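Local coordinates for uncharacterized protein (Bacteroides uniformis, PDB 4JPQ) that is of unknown function but probably binds carbohydrates through a family 9 carbohydrate-binding domain, at residues Ala75-Asp80 / Ala110-Ile115. Sequence-based numbering, arbitrary orientation.
Sequences AVASGD and AGRLLI. With SO4 (sulfate ion), chain D.
Asp-80 OD1 and Ala-77 O both border the Arg-112 guanidinium close to its plane, while the Asp-80 carboxylate itself is met from above, 58° out of its plane, by Leu-113 N. That bond, 3.2 Å from Leu-113 N to Asp-80 OD1, is almost straight. Asp-80 OD1 stays 4.4 Å from Arg-112 NE, too far for a salt bridge; its charge partner is Arg-137, which also bonds Gly-111 O. With CG anti to the carbonyl carbon (chi1 -61°), Arg-112 brings CG to 3.3 Å from Ala-77 O; bends at chi2 and chi3 then turn the guanidinium, whose NH2 hydrogen-bonds Gly-143 O. A water bonded to Ala-77 O makes weaker bonds to Ala-75 O and Arg-112 NH1. The methyls of Ala-75 and Ala-110 also meet, CB to CB at 3.5 Å. With an alanine at Asp-80, Leu-113 N would probably lose this acceptor and Arg-137 its carboxylate mate. Ser-78 N donates to a sulfate, most likely picked up during crystallisation, 3.1 Å away at O2. The arrangement joins the loop after strand 72-75 to the turn and the start of the second strand of the 102-108/113-118 beta hairpin, within the beta-rich fold of this carbohydrate-binding family 9 member.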
ATOM      1  N   ALA A  75      -1.926  -6.872  15.237  1.00 48.82           N
ATOM      2  CA  ALA A  75      -0.543  -6.722  14.717  1.00 50.42           C
ATOM      3  C   ALA A  75       0.410  -7.678  15.424  1.00 51.66           C
ATOM      4  O   ALA A  75       1.224  -7.275  16.239  1.00 62.96           O
ATOM      5  CB  ALA A  75      -0.074  -5.291  14.844  1.00 58.02           C
ATOM      6  N   VAL A  76       0.240  -8.963  15.145  1.00 50.60           N
ATOM      7  CA  VAL A  76       1.047 -10.023  15.741  1.00 54.87           C
ATOM      8  C   VAL A  76       2.450 -10.128  15.118  1.00 50.59           C
ATOM      9  O   VAL A  76       3.404 -10.456  15.829  1.00 55.58           O
ATOM     10  CB  VAL A  76       0.294 -11.395  15.694  1.00 52.05           C
ATOM     11  CG1 VAL A  76       1.147 -12.535  16.272  1.00 51.62           C
ATOM     12  CG2 VAL A  76      -1.032 -11.282  16.450  1.00 50.10           C
ATOM     13  N   ALA A  77       2.567  -9.857  13.820  1.00 45.46           N
ATOM     14  CA  ALA A  77       3.839 -10.020  13.096  1.00 48.97           C
ATOM     15  C   ALA A  77       5.023  -9.404  13.836  1.00 50.65           C
ATOM     16  O   ALA A  77       5.029  -8.211  14.060  1.00 57.08           O
ATOM     17  CB  ALA A  77       3.723  -9.443  11.695  1.00 44.59           C
ATOM     18  N   SER A  78       5.990 -10.227  14.244  1.00 54.87           N
ATOM     19  CA  SER A  78       7.120  -9.746  15.064  1.00 63.55           C
ATOM     20  C   SER A  78       8.202  -8.972  14.314  1.00 60.53           C
ATOM     21  O   SER A  78       8.955  -8.226  14.944  1.00 73.66           O
ATOM     22  CB  SER A  78       7.750 -10.890  15.870  1.00 67.18           C
ATOM     23  OG  SER A  78       8.300 -11.863  15.012  1.00 70.97           O
ATOM     24  N   GLY A  79       8.311  -9.160  13.003  1.00 58.19           N
ATOM     25  CA  GLY A  79       9.313  -8.440  12.206  1.00 62.48           C
ATOM     26  C   GLY A  79       8.871  -8.141  10.794  1.00 57.74           C
ATOM     27  O   GLY A  79       7.789  -8.560  10.370  1.00 50.56           O
ATOM     28  N   ASP A  80       9.709  -7.383  10.081  1.00 56.68           N
ATOM     29  CA  ASP A  80       9.468  -7.068   8.676  1.00 53.94           C
ATOM     30  C   ASP A  80       9.520  -8.370   7.896  1.00 52.68           C
ATOM     31  O   ASP A  80      10.152  -9.344   8.326  1.00 52.03           O
ATOM     32  CB  ASP A  80      10.481  -6.057   8.112  1.00 64.01           C
ATOM     33  CG  ASP A  80      10.307  -4.647   8.670  1.00 60.03           C
ATOM     34  OD1 ASP A  80       9.311  -4.341   9.374  1.00 71.79           O
ATOM     35  OD2 ASP A  80      11.200  -3.828   8.392  1.00 60.37           O
ATOM     36  N   ALA A 110       0.682  -1.747  12.831  1.00 46.24           N
ATOM     37  CA  ALA A 110       1.796  -1.426  13.749  1.00 49.42           C
ATOM     38  C   ALA A 110       3.077  -0.967  13.043  1.00 44.61           C
ATOM     39  O   ALA A 110       4.054  -0.647  13.721  1.00 47.62           O
ATOM     40  CB  ALA A 110       2.095  -2.612  14.659  1.00 51.87           C
ATOM     41  N   GLY A 111       3.080  -0.938  11.708  1.00 40.60           N
ATOM     42  CA  GLY A 111       4.242  -0.513  10.927  1.00 39.91           C
ATOM     43  C   GLY A 111       5.166  -1.590  10.391  1.00 41.64           C
ATOM     44  O   GLY A 111       6.134  -1.258   9.707  1.00 49.47           O
ATOM     45  N   ARG A 112       4.920  -2.860  10.714  1.00 44.43           N
ATOM     46  CA  ARG A 112       5.724  -3.964  10.168  1.00 45.78           C
ATOM     47  C   ARG A 112       5.409  -4.019   8.677  1.00 47.37           C
ATOM     48  O   ARG A 112       4.219  -3.987   8.299  1.00 46.27           O
ATOM     49  CB  ARG A 112       5.345  -5.315  10.768  1.00 51.61           C
ATOM     50  CG  ARG A 112       5.507  -5.502  12.257  1.00 57.23           C
ATOM     51  CD  ARG A 112       6.942  -5.351  12.752  1.00 73.03           C
ATOM     52  NE  ARG A 112       7.193  -4.003  13.263  1.00 88.48           N
ATOM     53  CZ  ARG A 112       6.773  -3.531  14.451  1.00 95.49           C
ATOM     54  NH1 ARG A 112       6.022  -4.265  15.295  1.00 83.07           N
ATOM     55  NH2 ARG A 112       7.077  -2.280  14.792  1.00112.55           N
ATOM     56  N   LEU A 113       6.456  -4.141   7.857  1.00 47.11           N
ATOM     57  CA  LEU A 113       6.334  -4.137   6.390  1.00 47.94           C
ATOM     58  C   LEU A 113       6.889  -5.383   5.717  1.00 47.41           C
ATOM     59  O   LEU A 113       7.914  -5.927   6.132  1.00 47.22           O
ATOM     60  CB  LEU A 113       7.104  -2.940   5.845  1.00 46.96           C
ATOM     61  CG  LEU A 113       7.303  -2.692   4.340  1.00 47.65           C
ATOM     62  CD1 LEU A 113       6.000  -2.315   3.659  1.00 54.58           C
ATOM     63  CD2 LEU A 113       8.348  -1.603   4.136  1.00 54.88           C
ATOM     64  N   LEU A 114       6.211  -5.778   4.643  1.00 51.66           N
ATOM     65  CA  LEU A 114       6.605  -6.873   3.760  1.00 51.88           C
ATOM     66  C   LEU A 114       6.723  -6.292   2.350  1.00 53.65           C
ATOM     67  O   LEU A 114       5.830  -5.532   1.913  1.00 45.64           O
ATOM     68  CB  LEU A 114       5.541  -7.965   3.739  1.00 50.59           C
ATOM     69  CG  LEU A 114       5.610  -9.046   2.643  1.00 56.30           C
ATOM     70  CD1 LEU A 114       6.756  -9.996   2.903  1.00 58.25           C
ATOM     71  CD2 LEU A 114       4.307  -9.814   2.552  1.00 56.40           C
ATOM     72  N   ILE A 115       7.809  -6.649   1.660  1.00 51.85           N
ATOM     73  CA  ILE A 115       8.014  -6.278   0.262  1.00 48.66           C
ATOM     74  C   ILE A 115       8.501  -7.501  -0.499  1.00 52.07           C
ATOM     75  O   ILE A 115       9.416  -8.173  -0.039  1.00 53.47           O
ATOM     76  CB  ILE A 115       9.084  -5.185   0.025  1.00 44.22           C
ATOM     77  CG1 ILE A 115       8.898  -3.973   0.926  1.00 43.37           C
ATOM     78  CG2 ILE A 115       9.046  -4.721  -1.438  1.00 50.07           C
ATOM     79  CD1 ILE A 115      10.034  -2.964   0.825  1.00 45.65           C
TER
HETATM   80  S   SO4 D 302       5.860 -13.084  11.948  1.00105.14           S
HETATM   81  O1  SO4 D 302       6.382 -14.371  11.425  1.00104.98           O
HETATM   82  O2  SO4 D 302       5.482 -13.209  13.385  1.00101.86           O
HETATM   83  O3  SO4 D 302       6.880 -11.996  11.785  1.00 83.01           O
HETATM   84  O4  SO4 D 302       4.627 -12.786  11.185  1.00 93.26           O
HETATM   85  O   HOH W   1       3.361  -6.085  14.554  1.00 55.83           O